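Local atomic coordinates of predicted sugar phosphatases of the HAD superfamily (Cytophaga hutchinsonii, PDB entry 2HX1), a protein that probably hydrolyses phosphate esters of sugars, as a magnesium-dependent phosphatase of the haloacid dehalogenase (HAD) superfamily. Residues A101-A106 with L136-D141; E132-V137 with R158-P163; K152-L157 with S193-R198; P163-N168 with R198-G203. All coordinates share one frame; numbering follows the deposited sequence.

Interaction 1: A101-A106 with L136-D141. With EDO (1,2-ethanediol), chain N.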
loop_
_atom_site.group_PDB
_atom_site.type_symbol
_atom_site.label_atom_id
_atom_site.label_comp_id
_atom_site.label_asym_id
_atom_site.label_seq_id
_atom_site.Cartn_x
_atom_site.Cartn_y
_atom_site.Cartn_z
ATOM N N ALA A 101 24.617 3.944 13.277
ATOM C CA ALA A 101 23.590 4.423 14.208
ATOM C C ALA A 101 22.590 3.287 14.486
ATOM O O ALA A 101 22.328 2.446 13.623
ATOM C CB ALA A 101 22.907 5.675 13.644
ATOM N N TYR A 102 22.076 3.209 15.700
ATOM C CA TYR A 102 21.122 2.164 15.996
ATOM C C TYR A 102 19.948 2.635 16.824
ATOM O O TYR A 102 20.051 3.564 17.603
ATOM C CB TYR A 102 21.799 0.969 16.680
ATOM C CG TYR A 102 22.286 1.203 18.109
ATOM C CD1 TYR A 102 21.442 0.997 19.187
ATOM C CD2 TYR A 102 23.609 1.594 18.365
ATOM C CE1 TYR A 102 21.890 1.183 20.497
ATOM C CE2 TYR A 102 24.060 1.779 19.641
ATOM C CZ TYR A 102 23.201 1.573 20.710
ATOM O OH TYR A 102 23.651 1.764 21.979
ATOM N N LEU A 103 18.839 1.933 16.634
ATOM C CA LEU A 103 17.675 2.038 17.466
ATOM C C LEU A 103 17.551 0.737 18.256
ATOM O O LEU A 103 17.346 -0.333 17.694
ATOM C CB LEU A 103 16.415 2.319 16.623
ATOM C CG LEU A 103 16.233 3.718 16.040
ATOM C CD1 LEU A 103 14.868 3.834 15.372
ATOM C CD2 LEU A 103 16.430 4.843 17.092
ATOM N N GLY A 104 17.715 0.837 19.572
ATOM C CA GLY A 104 17.711 -0.342 20.441
ATOM C C GLY A 104 18.381 -0.054 21.767
ATOM O O GLY A 104 18.496 1.107 22.163
ATOM N N THR A 105 18.821 -1.125 22.438
ATOM C CA THR A 105 19.563 -1.067 23.693
ATOM C C THR A 105 21.054 -1.273 23.425
ATOM O O THR A 105 21.457 -1.870 22.424
ATOM C CB THR A 105 19.111 -2.185 24.687
ATOM O OG1 THR A 105 19.132 -3.470 24.031
ATOM C CG2 THR A 105 17.714 -1.919 25.256
ATOM N N ALA A 106 21.875 -0.795 24.356
ATOM C CA ALA A 106 23.317 -1.008 24.269
ATOM C C ALA A 106 23.631 -2.496 24.146
ATOM O O ALA A 106 24.483 -2.868 23.339
ATOM C CB ALA A 106 24.037 -0.383 25.496
ATOM N N LEU A 136 22.433 2.745 9.365
ATOM C CA LEU A 136 21.478 2.734 10.463
ATOM C C LEU A 136 20.994 1.306 10.645
ATOM O O LEU A 136 20.564 0.687 9.673
ATOM C CB LEU A 136 20.285 3.633 10.128
ATOM C CG LEU A 136 19.051 3.497 11.023
ATOM C CD1 LEU A 136 19.394 4.012 12.434
ATOM C CD2 LEU A 136 17.863 4.241 10.412
ATOM N N VAL A 137 21.038 0.792 11.872
ATOM C CA VAL A 137 20.400 -0.510 12.178
ATOM C C VAL A 137 19.307 -0.404 13.220
ATOM O O VAL A 137 19.474 0.255 14.239
ATOM C CB VAL A 137 21.433 -1.557 12.592
ATOM C CG1 VAL A 137 22.371 -1.756 11.465
ATOM C CG2 VAL A 137 22.222 -1.110 13.830
ATOM N N LEU A 138 18.175 -1.039 12.944
ATOM C CA LEU A 138 17.071 -1.172 13.902
ATOM C C LEU A 138 17.164 -2.554 14.596
ATOM O O LEU A 138 17.133 -3.593 13.939
ATOM C CB LEU A 138 15.719 -0.960 13.197
ATOM C CG LEU A 138 15.137 0.457 13.313
ATOM C CD1 LEU A 138 16.212 1.466 12.931
ATOM C CD2 LEU A 138 13.897 0.623 12.454
ATOM N N LEU A 139 17.349 -2.552 15.921
ATOM C CA LEU A 139 17.719 -3.788 16.659
ATOM C C LEU A 139 16.687 -4.221 17.709
ATOM O O LEU A 139 16.503 -5.426 17.940
ATOM C CB LEU A 139 19.070 -3.623 17.367
ATOM C CG LEU A 139 20.299 -3.358 16.493
ATOM C CD1 LEU A 139 21.422 -2.921 17.382
ATOM C CD2 LEU A 139 20.695 -4.618 15.705
ATOM N N ASP A 140 16.068 -3.247 18.369
ATOM C CA ASP A 140 15.151 -3.520 19.482
ATOM C C ASP A 140 14.148 -2.352 19.588
ATOM O O ASP A 140 14.495 -1.221 19.345
ATOM C CB ASP A 140 15.957 -3.697 20.777
ATOM C CG ASP A 140 15.183 -4.411 21.876
ATOM O OD1 ASP A 140 14.178 -3.866 22.346
ATOM O OD2 ASP A 140 15.593 -5.513 22.306
ATOM N N ASP A 141 12.890 -2.648 19.917
ATOM C CA ASP A 141 11.878 -1.606 20.117
ATOM C C ASP A 141 12.104 -0.804 21.407
ATOM O O ASP A 141 11.655 0.352 21.528
ATOM C CB ASP A 141 10.470 -2.206 20.103
ATOM C CG ASP A 141 10.269 -3.234 21.210
ATOM O OD1 ASP A 141 10.872 -4.309 21.088
ATOM O OD2 ASP A 141 9.519 -2.967 22.176
HETATM C C1 EDO N . 11.680 -7.040 25.514
HETATM O O1 EDO N . 10.363 -7.095 24.945
HETATM C C2 EDO N . 12.696 -6.752 24.422
HETATM O O2 EDO N . 12.069 -6.147 23.274
#

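Interaction 2: E132-V137 with R158-P163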
loop_
_atom_site.group_PDB
_atom_site.type_symbol
_atom_site.label_atom_id
_atom_site.label_comp_id
_atom_site.label_asym_id
_atom_site.label_seq_id
_atom_site.Cartn_x
_atom_site.Cartn_y
_atom_site.Cartn_z
ATOM N N GLU A 132 29.593 11.322 9.551
ATOM C CA GLU A 132 30.324 10.088 9.700
ATOM C C GLU A 132 29.401 8.879 9.826
ATOM O O GLU A 132 29.887 7.759 9.898
ATOM C CB GLU A 132 31.224 10.202 10.928
ATOM C CG GLU A 132 32.556 10.867 10.630
ATOM C CD GLU A 132 33.549 9.885 9.992
ATOM O OE1 GLU A 132 34.085 8.992 10.722
ATOM O OE2 GLU A 132 33.783 10.024 8.763
ATOM N N VAL A 133 28.083 9.088 9.851
ATOM C CA VAL A 133 27.161 7.970 10.012
ATOM C C VAL A 133 26.988 7.296 8.664
ATOM O O VAL A 133 26.453 7.885 7.737
ATOM C CB VAL A 133 25.784 8.376 10.555
ATOM C CG1 VAL A 133 24.834 7.170 10.564
ATOM C CG2 VAL A 133 25.880 8.948 11.940
ATOM N N ASN A 134 27.388 6.024 8.591
ATOM C CA ASN A 134 27.437 5.295 7.317
ATOM C C ASN A 134 26.404 4.190 7.222
ATOM O O ASN A 134 26.255 3.561 6.174
ATOM C CB ASN A 134 28.844 4.734 7.130
ATOM C CG ASN A 134 29.891 5.825 7.024
ATOM O OD1 ASN A 134 29.597 6.951 6.630
ATOM N ND2 ASN A 134 31.103 5.506 7.404
ATOM N N ALA A 135 25.672 3.957 8.309
ATOM C CA ALA A 135 24.555 3.009 8.279
ATOM C C ALA A 135 23.659 3.219 9.491
ATOM O O ALA A 135 24.071 3.784 10.521
ATOM C CB ALA A 135 25.050 1.513 8.215
ATOM N N LEU A 136 22.433 2.745 9.365
ATOM C CA LEU A 136 21.478 2.734 10.463
ATOM C C LEU A 136 20.994 1.306 10.645
ATOM O O LEU A 136 20.564 0.687 9.673
ATOM C CB LEU A 136 20.285 3.633 10.128
ATOM C CG LEU A 136 19.051 3.497 11.023
ATOM C CD1 LEU A 136 19.394 4.012 12.434
ATOM C CD2 LEU A 136 17.863 4.241 10.412
ATOM N N VAL A 137 21.038 0.792 11.872
ATOM C CA VAL A 137 20.400 -0.510 12.178
ATOM C C VAL A 137 19.307 -0.404 13.220
ATOM O O VAL A 137 19.474 0.255 14.239
ATOM C CB VAL A 137 21.433 -1.557 12.592
ATOM C CG1 VAL A 137 22.371 -1.756 11.465
ATOM C CG2 VAL A 137 22.222 -1.110 13.830
ATOM N N ARG A 158 16.679 11.205 5.657
ATOM C CA ARG A 158 16.496 12.285 4.698
ATOM C C ARG A 158 17.831 12.948 4.376
ATOM O O ARG A 158 18.000 13.461 3.278
ATOM C CB ARG A 158 15.546 13.345 5.251
ATOM C CG ARG A 158 14.051 12.908 5.258
ATOM C CD ARG A 158 13.103 13.912 5.948
ATOM N NE ARG A 158 13.066 15.198 5.230
ATOM C CZ ARG A 158 13.782 16.274 5.558
ATOM N NH1 ARG A 158 14.591 16.276 6.633
ATOM N NH2 ARG A 158 13.695 17.367 4.799
ATOM N N LYS A 159 18.773 12.936 5.324
ATOM C CA LYS A 159 20.036 13.652 5.172
ATOM C C LYS A 159 21.206 12.783 4.783
ATOM O O LYS A 159 22.207 13.304 4.281
ATOM C CB LYS A 159 20.417 14.376 6.459
ATOM C CG LYS A 159 19.479 15.497 6.873
ATOM C CD LYS A 159 19.794 15.901 8.285
ATOM C CE LYS A 159 19.096 17.173 8.688
ATOM N NZ LYS A 159 19.304 17.437 10.157
ATOM N N ARG A 160 21.142 11.480 5.048
ATOM C CA ARG A 160 22.290 10.607 4.770
ATOM C C ARG A 160 21.907 9.491 3.799
ATOM O O ARG A 160 20.916 8.785 3.987
ATOM C CB ARG A 160 22.874 10.025 6.064
ATOM C CG ARG A 160 23.525 11.087 6.964
ATOM C CD ARG A 160 24.851 11.592 6.404
ATOM N NE ARG A 160 25.866 10.540 6.421
ATOM C CZ ARG A 160 26.894 10.469 5.583
ATOM N NH1 ARG A 160 27.067 11.400 4.662
ATOM N NH2 ARG A 160 27.758 9.472 5.650
ATOM N N THR A 161 22.704 9.326 2.758
ATOM C CA THR A 161 22.435 8.306 1.768
ATOM C C THR A 161 23.134 7.036 2.242
ATOM O O THR A 161 24.265 6.775 1.892
ATOM C CB THR A 161 22.878 8.795 0.384
ATOM O OG1 THR A 161 22.139 9.980 0.097
ATOM C CG2 THR A 161 22.598 7.746 -0.734
ATOM N N ILE A 162 22.452 6.289 3.110
ATOM C CA ILE A 162 23.059 5.157 3.819
ATOM C C ILE A 162 22.056 3.988 3.876
ATOM O O ILE A 162 20.851 4.204 3.822
ATOM C CB ILE A 162 23.492 5.551 5.289
ATOM C CG1 ILE A 162 22.258 5.936 6.115
ATOM C CG2 ILE A 162 24.566 6.626 5.270
ATOM C CD1 ILE A 162 22.513 6.518 7.475
ATOM N N PRO A 163 22.549 2.748 4.011
ATOM C CA PRO A 163 21.611 1.644 4.204
ATOM C C PRO A 163 20.896 1.694 5.563
ATOM O O PRO A 163 21.512 1.983 6.590
ATOM C CB PRO A 163 22.509 0.406 4.106
ATOM C CG PRO A 163 23.823 0.865 4.538
ATOM C CD PRO A 163 23.944 2.276 4.005
#

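Interaction 3: K152-L157 with S193-R198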
loop_
_atom_site.group_PDB
_atom_site.type_symbol
_atom_site.label_atom_id
_atom_site.label_comp_id
_atom_site.label_asym_id
_atom_site.label_seq_id
_atom_site.Cartn_x
_atom_site.Cartn_y
_atom_site.Cartn_z
ATOM N N LYS A 152 14.243 11.786 14.834
ATOM C CA LYS A 152 15.657 11.910 14.402
ATOM C C LYS A 152 16.000 10.908 13.289
ATOM O O LYS A 152 16.772 11.222 12.420
ATOM C CB LYS A 152 16.651 11.689 15.563
ATOM C CG LYS A 152 16.905 12.898 16.458
ATOM C CD LYS A 152 18.060 12.634 17.487
ATOM C CE LYS A 152 19.016 13.854 17.596
ATOM N NZ LYS A 152 19.881 13.907 18.834
ATOM N N THR A 153 15.431 9.701 13.324
ATOM C CA THR A 153 15.706 8.690 12.286
ATOM C C THR A 153 15.130 9.109 10.934
ATOM O O THR A 153 15.783 8.983 9.887
ATOM C CB THR A 153 15.132 7.325 12.683
ATOM O OG1 THR A 153 15.761 6.915 13.890
ATOM C CG2 THR A 153 15.382 6.258 11.601
ATOM N N VAL A 154 13.930 9.673 10.950
ATOM C CA VAL A 154 13.374 10.235 9.723
ATOM C C VAL A 154 14.353 11.257 9.142
ATOM O O VAL A 154 14.709 11.181 7.961
ATOM C CB VAL A 154 11.940 10.816 9.927
ATOM C CG1 VAL A 154 11.499 11.759 8.777
ATOM C CG2 VAL A 154 10.946 9.694 10.068
ATOM N N ASN A 155 14.823 12.190 9.970
ATOM C CA ASN A 155 15.721 13.213 9.479
ATOM C C ASN A 155 17.113 12.685 9.079
ATOM O O ASN A 155 17.704 13.168 8.113
ATOM C CB ASN A 155 15.837 14.319 10.501
ATOM C CG ASN A 155 14.577 15.153 10.573
ATOM O OD1 ASN A 155 14.149 15.724 9.562
ATOM N ND2 ASN A 155 13.957 15.196 11.754
ATOM N N LEU A 156 17.608 11.683 9.813
ATOM C CA LEU A 156 18.889 11.061 9.496
ATOM C C LEU A 156 18.872 10.477 8.097
ATOM O O LEU A 156 19.830 10.643 7.331
ATOM C CB LEU A 156 19.185 9.944 10.485
ATOM C CG LEU A 156 20.449 9.126 10.223
ATOM C CD1 LEU A 156 21.711 10.026 10.203
ATOM C CD2 LEU A 156 20.524 8.054 11.297
ATOM N N LEU A 157 17.779 9.795 7.775
ATOM C CA LEU A 157 17.643 9.121 6.494
ATOM C C LEU A 157 17.313 10.080 5.337
ATOM O O LEU A 157 17.559 9.769 4.175
ATOM C CB LEU A 157 16.556 8.042 6.605
ATOM C CG LEU A 157 16.919 6.856 7.502
ATOM C CD1 LEU A 157 15.745 5.880 7.564
ATOM C CD2 LEU A 157 18.232 6.183 7.029
ATOM N N SER A 193 6.126 3.971 6.534
ATOM C CA SER A 193 4.827 4.592 6.190
ATOM C C SER A 193 4.956 6.104 5.963
ATOM O O SER A 193 4.148 6.680 5.271
ATOM C CB SER A 193 3.761 4.278 7.258
ATOM O OG SER A 193 3.972 5.027 8.449
ATOM N N ILE A 194 5.993 6.718 6.534
ATOM C CA ILE A 194 6.311 8.148 6.380
ATOM C C ILE A 194 7.264 8.361 5.193
ATOM O O ILE A 194 7.037 9.200 4.348
ATOM C CB ILE A 194 7.016 8.693 7.696
ATOM C CG1 ILE A 194 6.137 8.516 8.940
ATOM C CG2 ILE A 194 7.399 10.172 7.594
ATOM C CD1 ILE A 194 4.699 8.966 8.785
ATOM N N LEU A 195 8.340 7.587 5.138
ATOM C CA LEU A 195 9.420 7.792 4.171
ATOM C C LEU A 195 9.234 7.061 2.859
ATOM O O LEU A 195 9.930 7.369 1.894
ATOM C CB LEU A 195 10.767 7.318 4.772
ATOM C CG LEU A 195 11.448 8.211 5.810
ATOM C CD1 LEU A 195 12.782 7.586 6.294
ATOM C CD2 LEU A 195 11.679 9.581 5.233
ATOM N N GLY A 196 8.347 6.072 2.816
ATOM C CA GLY A 196 8.366 5.056 1.743
ATOM C C GLY A 196 9.225 3.846 2.114
ATOM O O GLY A 196 9.860 3.806 3.165
ATOM N N ARG A 197 9.226 2.825 1.272
ATOM C CA ARG A 197 10.079 1.649 1.491
ATOM C C ARG A 197 11.537 2.065 1.457
ATOM O O ARG A 197 11.959 2.861 0.613
ATOM C CB ARG A 197 9.835 0.601 0.408
ATOM C CG ARG A 197 10.752 -0.620 0.484
ATOM C CD ARG A 197 10.118 -1.837 -0.185
ATOM N NE ARG A 197 9.910 -1.631 -1.620
ATOM C CZ ARG A 197 10.723 -2.056 -2.588
ATOM N NH1 ARG A 197 11.831 -2.737 -2.295
ATOM N NH2 ARG A 197 10.423 -1.806 -3.866
ATOM N N ARG A 198 12.321 1.511 2.360
ATOM C CA ARG A 198 13.616 2.108 2.642
ATOM C C ARG A 198 14.544 1.187 3.442
ATOM O O ARG A 198 15.753 1.440 3.472
ATOM C CB ARG A 198 13.400 3.455 3.378
ATOM C CG ARG A 198 14.696 4.227 3.792
ATOM C CD ARG A 198 15.352 4.885 2.613
ATOM N NE ARG A 198 16.446 5.787 2.980
ATOM C CZ ARG A 198 17.677 5.393 3.272
ATOM N NH1 ARG A 198 17.977 4.114 3.287
ATOM N NH2 ARG A 198 18.609 6.295 3.574
HETATM O O HOH W 1 14.978 8.288 2.382
#

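Interaction 4: P163-N168 with R198-G203. With EDO (1,2-ethanediol), chain M.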
loop_
_atom_site.group_PDB
_atom_site.type_symbol
_atom_site.label_atom_id
_atom_site.label_comp_id
_atom_site.label_asym_id
_atom_site.label_seq_id
_atom_site.Cartn_x
_atom_site.Cartn_y
_atom_site.Cartn_z
ATOM N N PRO A 163 22.549 2.748 4.011
ATOM C CA PRO A 163 21.611 1.644 4.204
ATOM C C PRO A 163 20.896 1.694 5.563
ATOM O O PRO A 163 21.512 1.983 6.590
ATOM C CB PRO A 163 22.509 0.406 4.106
ATOM C CG PRO A 163 23.823 0.865 4.538
ATOM C CD PRO A 163 23.944 2.276 4.005
ATOM N N ALA A 164 19.591 1.462 5.547
ATOM C CA ALA A 164 18.806 1.267 6.753
ATOM C C ALA A 164 18.435 -0.216 6.805
ATOM O O ALA A 164 17.824 -0.737 5.855
ATOM C CB ALA A 164 17.555 2.147 6.746
ATOM N N ILE A 165 18.842 -0.889 7.887
ATOM C CA ILE A 165 18.734 -2.360 8.033
ATOM C C ILE A 165 17.846 -2.731 9.249
ATOM O O ILE A 165 17.963 -2.146 10.343
ATOM C CB ILE A 165 20.157 -2.988 8.222
ATOM C CG1 ILE A 165 21.069 -2.668 7.046
ATOM C CG2 ILE A 165 20.138 -4.533 8.361
ATOM C CD1 ILE A 165 22.515 -2.911 7.364
ATOM N N VAL A 166 16.978 -3.718 9.087
ATOM C CA VAL A 166 16.246 -4.294 10.213
ATOM C C VAL A 166 16.062 -5.794 9.971
ATOM O O VAL A 166 16.005 -6.223 8.828
ATOM C CB VAL A 166 14.841 -3.569 10.393
ATOM C CG1 VAL A 166 13.902 -3.825 9.184
ATOM C CG2 VAL A 166 14.155 -3.987 11.715
ATOM N N ALA A 167 15.954 -6.572 11.046
ATOM C CA ALA A 167 15.482 -7.971 10.996
ATOM C C ALA A 167 14.005 -7.973 10.616
ATOM O O ALA A 167 13.229 -7.158 11.124
ATOM C CB ALA A 167 15.632 -8.642 12.352
ATOM N N ASN A 168 13.617 -8.905 9.762
ATOM C CA ASN A 168 12.256 -8.958 9.239
ATOM C C ASN A 168 11.308 -9.584 10.250
ATOM O O ASN A 168 10.696 -10.622 9.980
ATOM C CB ASN A 168 12.222 -9.753 7.942
ATOM C CG ASN A 168 10.932 -9.561 7.191
ATOM O OD1 ASN A 168 10.434 -8.453 7.105
ATOM N ND2 ASN A 168 10.384 -10.636 6.643
ATOM N N ARG A 198 12.321 1.511 2.360
ATOM C CA ARG A 198 13.616 2.108 2.642
ATOM C C ARG A 198 14.544 1.187 3.442
ATOM O O ARG A 198 15.753 1.440 3.472
ATOM C CB ARG A 198 13.400 3.455 3.378
ATOM C CG ARG A 198 14.696 4.227 3.792
ATOM C CD ARG A 198 15.352 4.885 2.613
ATOM N NE ARG A 198 16.446 5.787 2.980
ATOM C CZ ARG A 198 17.677 5.393 3.272
ATOM N NH1 ARG A 198 17.977 4.114 3.287
ATOM N NH2 ARG A 198 18.609 6.295 3.574
ATOM N N PHE A 199 13.989 0.151 4.099
ATOM C CA PHE A 199 14.787 -0.795 4.874
ATOM C C PHE A 199 15.146 -2.024 4.072
ATOM O O PHE A 199 14.322 -2.576 3.345
ATOM C CB PHE A 199 14.107 -1.192 6.183
ATOM C CG PHE A 199 14.177 -0.125 7.214
ATOM C CD1 PHE A 199 13.339 0.981 7.138
ATOM C CD2 PHE A 199 15.098 -0.187 8.223
ATOM C CE1 PHE A 199 13.419 2.004 8.072
ATOM C CE2 PHE A 199 15.209 0.848 9.165
ATOM C CZ PHE A 199 14.369 1.933 9.096
ATOM N N ILE A 200 16.422 -2.372 4.162
ATOM C CA ILE A 200 16.903 -3.702 3.814
ATOM C C ILE A 200 16.486 -4.603 4.960
ATOM O O ILE A 200 16.852 -4.363 6.126
ATOM C CB ILE A 200 18.443 -3.773 3.707
ATOM C CG1 ILE A 200 18.983 -2.821 2.613
ATOM C CG2 ILE A 200 18.858 -5.225 3.380
ATOM C CD1 ILE A 200 20.317 -2.152 2.935
ATOM N N ARG A 201 15.703 -5.618 4.636
ATOM C CA ARG A 201 15.207 -6.557 5.628
ATOM C C ARG A 201 15.890 -7.923 5.498
ATOM O O ARG A 201 15.914 -8.490 4.429
ATOM C CB ARG A 201 13.701 -6.705 5.438
ATOM C CG ARG A 201 12.921 -5.487 6.003
ATOM C CD ARG A 201 11.477 -5.495 5.605
ATOM N NE ARG A 201 10.779 -4.339 6.174
ATOM C CZ ARG A 201 10.087 -4.336 7.315
ATOM N NH1 ARG A 201 9.972 -5.436 8.060
ATOM N NH2 ARG A 201 9.495 -3.212 7.720
ATOM N N PHE A 202 16.432 -8.438 6.594
ATOM C CA PHE A 202 17.141 -9.723 6.595
ATOM C C PHE A 202 16.337 -10.738 7.351
ATOM O O PHE A 202 15.680 -10.413 8.361
ATOM C CB PHE A 202 18.517 -9.593 7.251
ATOM C CG PHE A 202 19.521 -8.773 6.433
ATOM C CD1 PHE A 202 19.780 -9.085 5.106
ATOM C CD2 PHE A 202 20.216 -7.732 7.013
ATOM C CE1 PHE A 202 20.720 -8.365 4.361
ATOM C CE2 PHE A 202 21.157 -7.008 6.279
ATOM C CZ PHE A 202 21.400 -7.329 4.956
ATOM N N GLY A 203 16.385 -11.965 6.852
ATOM C CA GLY A 203 15.767 -13.094 7.519
ATOM C C GLY A 203 14.636 -13.633 6.702
ATOM O O GLY A 203 14.362 -13.153 5.594
HETATM C C1 EDO M . 14.721 -1.717 -0.232
HETATM O O1 EDO M . 14.149 -2.676 0.669
HETATM C C2 EDO M . 15.683 -0.807 0.523
HETATM O O2 EDO M . 15.441 0.550 0.151
HETATM O O HOH W 2 18.399 1.132 2.852
#

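Interaction 1: A101-A106 with L136-D141
L103 and L138 lie side by side on one face of two neighbouring parallel strands, CD1 of L103 3.7 Å from CD1 of L138. Branched, wholly apolar ends suit this face: L103 meets L150 and T153 of helix 146-159, L138 meets I184 and I191 of helix 184-195. On the reverse face Y102 CB packs 3.6 Å from CG2 of V137, while the phenol ring leads away. The backbone ladder runs from V137 N to A101 O (2.7 Å) through L103 N to V137 O and ends in a fork, L103 O accepting L139 N at 2.8 Å and D140 N at 3.3 Å. G104 fits closely beside the fork, because a side chain would press on D140 N and L139 CB.

The looser, partly exposed side belongs to T105 and D140. With CG anti to the backbone N (chi1 -161°), D140 turns OD1 to accept from E142 N and, at 3.2 Å, from O2 of an ethanediol, probably a crystallisation additive. A leucine in place of D140 has no carboxylate, and E142 N would probably be left without its acceptor, the turn less firmly set. The buried grip is thus hydrophobic and backbone-made, giving way to a loop with a polar outer end.

Interaction 2: E132-V137 with R158-P163
The carbonyl oxygen of V133 is gripped side-on by R160, with NE at 3.0 Å and NH2 at 2.9 Å from V133 O. Two N-H groups converge on one atom, so neither bond is straight. The oxygen lies in the guanidinium plane, yet NH2 stands well above the carbonyl plane of V133, while NE is tilted only 15° from it. Bends at chi2 and chi3 fold the arginine chain so that its NE edge meets the strand. N134 runs alongside, its ND2 held by G97 O. A methionine in place of R160 is likely to leave V133 O without both donors and the loop after helix 146-159 less firmly tied to the strand.

Beside this grip the packing is apolar. I162 brings CD1 to 3.9 Å from CG1 of V133; beta-branching lets its CG2 rest on V133 O while the CG1-CD1 arm lies between V133 and L157. P163 lays its ring along the strand, CD being 3.4 Å from N134 O and CG 3.9 Å from A135 CB. The ring nitrogen has no hydrogen to offer, but P163 O accepts L136 N at 3.0 Å in a nearly straight bond (170°), the first rung before strand 164-167. Strand 133-138, helix 146-159 and strand 164-167 make a beta-alpha-beta crossover, closed here by the loop that leaves the helix.

Interaction 3: K152-L157 with S193-R198
L157 and L195 cross at about a right angle, CD1 of L157 3.6 Å from CD1 of L195, and lead the apolar part of this helix-to-helix contact. V154 slides past L195 in the opposite direction, its CG1 4.2 Å from CD2 of L195, and its other methyl, CG2, lies at a looser 4.4 Å from I194 CG2. The side chains that meet along this seam, V154, L157, I194 and L195, are all aliphatic, as suits a buried contact. At its margin the second subunit takes over: V154 packs on V180 and I194 on T172 of that neighbouring copy.

A second kind of contact sets a methyl against a flat cation. CD2 of L157 sits 3.4 Å above one face of the R198 guanidinium, toward its rim, and 3.5 Å from NH2. R198 reaches this place with CG anti to its backbone N (chi1 179°) and a bend at chi2. Its polar edge is engaged otherwise: NH1 donates to I162 O, so the leucine covers the face while hydrogen bonds use the plane.

Water forms the third kind. One molecule accepts from R198 NE at 3.0 Å and makes a long, weak bond to L157 O.

Both helices lie on the face of the five-stranded parallel sheet that carries L103, L136 and L138, a layered alpha/beta packing consistent with the cap domain of a type C2 HAD phosphatase.

Interaction 4: P163-N168 with R198-G203
R201 stands beside V166 on neighbouring parallel strands, its CB 4.1 Å from V166 O. CG packs 3.7 Å from CG1 of V166, and CD comes within 3.5 Å of N168 OD1. The chain stays extended from CG to NE, which carries the guanidinium over V166 so that CG1 lies above the centre of one face. At the tip NH1 donates to N168 OD1 at 3.2 Å, in the plane of the amide carbonyl, with amide and guanidinium nearly perpendicular (87°). NH2 turns to E192 in a salt bridge, while N168 ND2 is held by K204 O. A long, forked cation suits a place where helix 184-195 brings a carboxylate over the sheet.

Strand 199-202 is an edge strand, within this chain, of a five-stranded parallel sheet. Backbone hydrogen bonds alternate in the parallel manner, running from I200 N to A164 O, V166 N to I200 O, F202 N to V166 O and N168 N to F202 O.

A164 directs its CB onto the F199 ring, 3.8 Å from the centroid and 19° off the normal, a CH-pi contact for which a small methyl leaves room. On the face carrying I165 and F202, CG2 of I165 approaches CE2 of F202 to 3.4 Å, and Y90 of helix 83-94 meets both residues. K244 of the third subunit donates to R201 O.

How the interactions relate
From the N terminus, strand 98-103 comes first and interaction 1 closes its loop with strand 133-138. Interaction 2 opens on that same strand, sharing L136 and V137, and closes in the loop between helix 146-159 and strand 164-167. Interaction 3 starts between the segments of interaction 2 and ends beyond them, joining helix 146-159 to the end of helix 184-195, so the two cross. It also crosses interaction 4, which begins at shared P163 and runs to strand 199-202; R198 serves both. Interactions 1 and 4 follow in series, linked through strand pairing of L136 and L138 with I165. Together they tie four neighbouring strands of one parallel sheet to the two helices on one face.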